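Local coordinates for cystathionine beta-lyase family protein, YNBB B.subtilis ortholog (Clostridium acetobutylicum, PDB 3HVY) that probably acts as a pyridoxal-phosphate-dependent lyase of the methionine gamma-lyase family on sulfur-containing amino acids, with a putative role in aluminium resistance, at residues Lys192-Ile196 and Ala197-Glu201; Ala200-Ile203 and Lys204-Glu208. One frame throughout, in Å; residues are numbered along the deposited sequence.

Contact 1 of 2, residues Lys192-Ile196 and Ala197-Glu201; sequences KSLRI and AEIAE
Leu194, Arg195 and Glu198 meet in a local N-terminal capping contact, where the loop after strand 177-183 turns into helix 196-207. Arg195 is the N-cap. Glu198, three residues on, folds its carboxylate back to the cap: with CG beside its own backbone N (chi1 -66°) and the chain extended from there, OE1 takes the N-H of Arg195 on its anti lone pair at 2.8 Å, in a nearly straight bond (168°). This is the Glu half of a capping box. A water donates hydrogen bonds both to this OE1 and to Ser193 O, tying the carboxylate to the incoming loop. The apolar counterpart is a hydrophobic staple, in which Leu194 CD1 lies 3.8 Å from Ile199 CG1, while CD2 of Leu194 rests on Glu198 CB at the same distance. The first helical turns close through Ile199 N to Arg195 O (2.9 Å) and Ala200 N to Ile196 O (2.8 Å). The Arg195 guanidinium turns from Glu198 and bonds Arg330 O. Ser193 OG bonds Asp332 and Thr186 N, and the Ile196 N-H goes to Glu226, so the helix start is held among loop 328-332, Glu226 and the chain leaving strand 177-183.

Contact 2 of 2, residues Ala200-Ile203 and Lys204-Glu208; sequences AEII and KSIRE
Ile203 and Arg207, one helical turn apart, lie side by side and point the same way. Ile203 CG2 approaches Arg207 CG to 4.1 Å, and the guanidinium plane stands oblique to that methyl. CG of Arg207 sits beside its backbone N, anti to the carbonyl carbon (chi1 -63°), which brings it within 3.3 Å of Ile203 O; the same carbonyl receives the Arg207 N-H at 2.8 Å. A bend at chi2 then directs the rest of the chain, and the guanidinium finds its partners outside the helix: NH2 makes a salt bridge to Asp236, and NH1 bonds the carbonyls of Val213 and Asn210, fixing the group beside the chain that enters strand 214-218. Ile202 and Ile206 meet differently, their branches crossing at a slant so that CG2 of Ile202 faces CD1 of Ile206 at 4.0 Å. These residues sit on the helix of a beta-alpha-beta unit, strand 177-183, helix 196-207 and strand 214-218, whose strands run parallel in the seven-stranded mixed sheet of the cofactor-binding domain, as in other fold-type I pyridoxal-phosphate enzymes. Ile203 and Arg207 pack on Val215 of strand 214-218, whereas Ile202 and Ile206 reach Ile182 and Ile180 of strand 177-183 as well as Ile164 and Leu171 of helix 164-173. On the exposed flank, Glu201 and Lys204 also run alongside one another in the same direction. The lysine is fully extended, and its CD approaches Glu201 OE2 to 4.1 Å; NZ remains 5.1 Å from that OE2, so any attraction between the charges acts without a salt bridge. The Glu201 carbonyl accepts the Ser205 N-H at 3.0 Å.

Leaving strand 177-183, the chain first passes through contact 1, which closes the turn from Leu194 to Ile199 at the start of helix 196-207. Contact 2 takes over on the same helix and carries it toward the loop before strand 214-218. The two are consecutive, overlapping at Ala200 and Glu201, and neither encloses the other. Their centres are 11 Å apart, yet they touch directly where Leu194 CD1 packs 3.8 Å from Ile202 CD1, so the apolar face begun at the cap continues along the helix. Contact 1 ties the helix start to the loop around Arg330, and contact 2 packs its later turns against strands 177-183 and 214-218 and against helix 164-173.

Contact 1 of 2, residues Lys192-Ile196 and Ala197-Glu201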
loop_
_atom_site.group_PDB
_atom_site.type_symbol
_atom_site.label_atom_id
_atom_site.label_comp_id
_atom_site.label_asym_id
_atom_site.label_seq_id
_atom_site.Cartn_x
_atom_site.Cartn_y
_atom_site.Cartn_z
ATOM N N LYS D 192 22.823 -15.107 -30.896
ATOM C CA LYS D 192 22.365 -13.742 -30.689
ATOM C C LYS D 192 20.825 -13.622 -30.784
ATOM O O LYS D 192 20.185 -14.239 -31.635
ATOM C CB LYS D 192 23.008 -12.824 -31.705
ATOM C CG LYS D 192 24.523 -12.650 -31.485
ATOM C CD LYS D 192 25.156 -11.594 -32.404
ATOM C CE LYS D 192 25.289 -12.063 -33.846
ATOM N NZ LYS D 192 25.209 -10.874 -34.714
ATOM N N SER D 193 20.255 -12.832 -29.882
ATOM C CA SER D 193 18.838 -12.540 -29.859
ATOM C C SER D 193 18.448 -11.842 -31.141
ATOM O O SER D 193 19.265 -11.170 -31.767
ATOM C CB SER D 193 18.521 -11.681 -28.659
ATOM O OG SER D 193 18.790 -12.368 -27.438
ATOM N N LEU D 194 17.191 -12.027 -31.539
ATOM C CA LEU D 194 16.702 -11.548 -32.835
ATOM C C LEU D 194 16.428 -10.067 -32.834
ATOM O O LEU D 194 15.607 -9.577 -32.062
ATOM C CB LEU D 194 15.374 -12.220 -33.185
ATOM C CG LEU D 194 15.260 -13.486 -33.970
ATOM C CD1 LEU D 194 13.760 -13.606 -34.214
ATOM C CD2 LEU D 194 16.070 -13.417 -35.298
ATOM N N ARG D 195 17.091 -9.348 -33.718
ATOM C CA ARG D 195 16.890 -7.892 -33.810
ATOM C C ARG D 195 15.552 -7.521 -34.492
ATOM O O ARG D 195 14.992 -8.274 -35.274
ATOM C CB ARG D 195 18.034 -7.319 -34.624
ATOM C CG ARG D 195 19.421 -7.487 -34.008
ATOM C CD ARG D 195 19.780 -6.218 -33.323
ATOM N NE ARG D 195 20.096 -5.221 -34.347
ATOM C CZ ARG D 195 20.201 -3.911 -34.128
ATOM N NH1 ARG D 195 20.019 -3.403 -32.924
ATOM N NH2 ARG D 195 20.506 -3.107 -35.130
ATOM N N ILE D 196 15.089 -6.295 -34.278
ATOM C CA ILE D 196 13.833 -5.919 -34.845
ATOM C C ILE D 196 13.838 -6.025 -36.364
ATOM O O ILE D 196 12.839 -6.448 -36.959
ATOM C CB ILE D 196 13.395 -4.494 -34.405
ATOM C CG1 ILE D 196 13.093 -4.456 -32.908
ATOM C CG2 ILE D 196 12.244 -4.005 -35.305
ATOM C CD1 ILE D 196 11.904 -5.286 -32.443
ATOM N N ALA D 197 14.954 -5.669 -37.003
ATOM C CA ALA D 197 15.052 -5.765 -38.484
ATOM C C ALA D 197 14.986 -7.199 -38.944
ATOM O O ALA D 197 14.470 -7.479 -40.040
ATOM C CB ALA D 197 16.337 -5.062 -39.043
ATOM N N GLU D 198 15.476 -8.124 -38.133
ATOM C CA GLU D 198 15.334 -9.547 -38.436
ATOM C C GLU D 198 13.915 -10.032 -38.299
ATOM O O GLU D 198 13.421 -10.800 -39.133
ATOM C CB GLU D 198 16.240 -10.380 -37.572
ATOM C CG GLU D 198 17.670 -10.106 -37.895
ATOM C CD GLU D 198 18.675 -10.707 -36.935
ATOM O OE1 GLU D 198 18.619 -10.563 -35.683
ATOM O OE2 GLU D 198 19.610 -11.280 -37.479
ATOM N N ILE D 199 13.247 -9.588 -37.242
ATOM C CA ILE D 199 11.837 -9.916 -37.039
ATOM C C ILE D 199 11.029 -9.338 -38.192
ATOM O O ILE D 199 10.129 -10.011 -38.710
ATOM C CB ILE D 199 11.318 -9.423 -35.666
ATOM C CG1 ILE D 199 12.055 -10.175 -34.530
ATOM C CG2 ILE D 199 9.803 -9.606 -35.586
ATOM C CD1 ILE D 199 11.861 -9.584 -33.149
ATOM N N ALA D 200 11.359 -8.111 -38.621
ATOM C CA ALA D 200 10.658 -7.508 -39.746
ATOM C C ALA D 200 10.682 -8.360 -40.997
ATOM O O ALA D 200 9.660 -8.511 -41.681
ATOM C CB ALA D 200 11.222 -6.102 -40.049
ATOM N N GLU D 201 11.835 -8.919 -41.304
ATOM C CA GLU D 201 11.986 -9.748 -42.500
ATOM C C GLU D 201 11.303 -11.103 -42.380
ATOM O O GLU D 201 10.770 -11.607 -43.354
ATOM C CB GLU D 201 13.463 -9.949 -42.833
ATOM C CG GLU D 201 14.101 -8.671 -43.267
ATOM C CD GLU D 201 13.360 -8.026 -44.466
ATOM O OE1 GLU D 201 13.143 -8.746 -45.476
ATOM O OE2 GLU D 201 12.982 -6.819 -44.381
HETATM O O HOH W 1 20.482 -11.643 -34.336
#

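Contact 2 of 2, residues Ala200-Ile203 and Lys204-Glu208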
loop_
_atom_site.group_PDB
_atom_site.type_symbol
_atom_site.label_atom_id
_atom_site.label_comp_id
_atom_site.label_asym_id
_atom_site.label_seq_id
_atom_site.Cartn_x
_atom_site.Cartn_y
_atom_site.Cartn_z
ATOM N N ALA D 200 11.359 -8.111 -38.621
ATOM C CA ALA D 200 10.658 -7.508 -39.746
ATOM C C ALA D 200 10.682 -8.360 -40.997
ATOM O O ALA D 200 9.660 -8.511 -41.681
ATOM C CB ALA D 200 11.222 -6.102 -40.049
ATOM N N GLU D 201 11.835 -8.919 -41.304
ATOM C CA GLU D 201 11.986 -9.748 -42.500
ATOM C C GLU D 201 11.303 -11.103 -42.380
ATOM O O GLU D 201 10.770 -11.607 -43.354
ATOM C CB GLU D 201 13.463 -9.949 -42.833
ATOM C CG GLU D 201 14.101 -8.671 -43.267
ATOM C CD GLU D 201 13.360 -8.026 -44.466
ATOM O OE1 GLU D 201 13.143 -8.746 -45.476
ATOM O OE2 GLU D 201 12.982 -6.819 -44.381
ATOM N N ILE D 202 11.347 -11.698 -41.204
ATOM C CA ILE D 202 10.633 -12.926 -40.949
ATOM C C ILE D 202 9.143 -12.706 -41.205
ATOM O O ILE D 202 8.466 -13.517 -41.879
ATOM C CB ILE D 202 10.897 -13.396 -39.498
ATOM C CG1 ILE D 202 12.344 -13.923 -39.384
ATOM C CG2 ILE D 202 9.916 -14.468 -39.077
ATOM C CD1 ILE D 202 12.909 -13.968 -37.949
ATOM N N ILE D 203 8.630 -11.588 -40.704
ATOM C CA ILE D 203 7.187 -11.336 -40.807
ATOM C C ILE D 203 6.812 -11.057 -42.258
ATOM O O ILE D 203 5.830 -11.583 -42.745
ATOM C CB ILE D 203 6.717 -10.210 -39.861
ATOM C CG1 ILE D 203 6.926 -10.654 -38.410
ATOM C CG2 ILE D 203 5.246 -9.891 -40.124
ATOM C CD1 ILE D 203 6.492 -9.678 -37.298
ATOM N N LYS D 204 7.625 -10.245 -42.927
ATOM C CA LYS D 204 7.449 -9.926 -44.348
ATOM C C LYS D 204 7.425 -11.212 -45.153
ATOM O O LYS D 204 6.616 -11.358 -46.061
ATOM C CB LYS D 204 8.575 -8.978 -44.792
ATOM C CG LYS D 204 8.358 -8.262 -46.065
ATOM C CD LYS D 204 9.323 -7.094 -46.293
ATOM C CE LYS D 204 9.194 -6.648 -47.800
ATOM N NZ LYS D 204 9.929 -5.383 -48.182
ATOM N N SER D 205 8.263 -12.185 -44.815
ATOM C CA SER D 205 8.195 -13.473 -45.501
ATOM C C SER D 205 6.928 -14.233 -45.209
ATOM O O SER D 205 6.380 -14.879 -46.099
ATOM C CB SER D 205 9.357 -14.395 -45.111
ATOM O OG SER D 205 10.563 -13.897 -45.629
ATOM N N ILE D 206 6.507 -14.243 -43.946
ATOM C CA ILE D 206 5.258 -14.894 -43.586
ATOM C C ILE D 206 4.115 -14.259 -44.399
ATOM O O ILE D 206 3.283 -14.972 -44.951
ATOM C CB ILE D 206 4.988 -14.826 -42.065
ATOM C CG1 ILE D 206 5.949 -15.755 -41.320
ATOM C CG2 ILE D 206 3.495 -15.196 -41.690
ATOM C CD1 ILE D 206 6.079 -15.401 -39.847
ATOM N N ARG D 207 4.109 -12.928 -44.492
ATOM C CA ARG D 207 3.024 -12.250 -45.160
ATOM C C ARG D 207 3.004 -12.434 -46.681
ATOM O O ARG D 207 2.026 -12.062 -47.318
ATOM C CB ARG D 207 2.989 -10.783 -44.791
ATOM C CG ARG D 207 2.739 -10.528 -43.315
ATOM C CD ARG D 207 1.582 -11.351 -42.759
ATOM N NE ARG D 207 1.255 -11.002 -41.368
ATOM C CZ ARG D 207 0.557 -11.773 -40.531
ATOM N NH1 ARG D 207 0.104 -12.954 -40.892
ATOM N NH2 ARG D 207 0.324 -11.360 -39.312
ATOM N N GLU D 208 4.036 -13.053 -47.241
ATOM C CA GLU D 208 4.029 -13.410 -48.658
ATOM C C GLU D 208 3.067 -14.575 -48.921
ATOM O O GLU D 208 2.618 -14.768 -50.035
ATOM C CB GLU D 208 5.449 -13.780 -49.124
ATOM C CG GLU D 208 6.385 -12.573 -49.226
ATOM C CD GLU D 208 7.846 -12.945 -49.504
ATOM O OE1 GLU D 208 8.237 -14.130 -49.344
ATOM O OE2 GLU D 208 8.610 -12.023 -49.854
#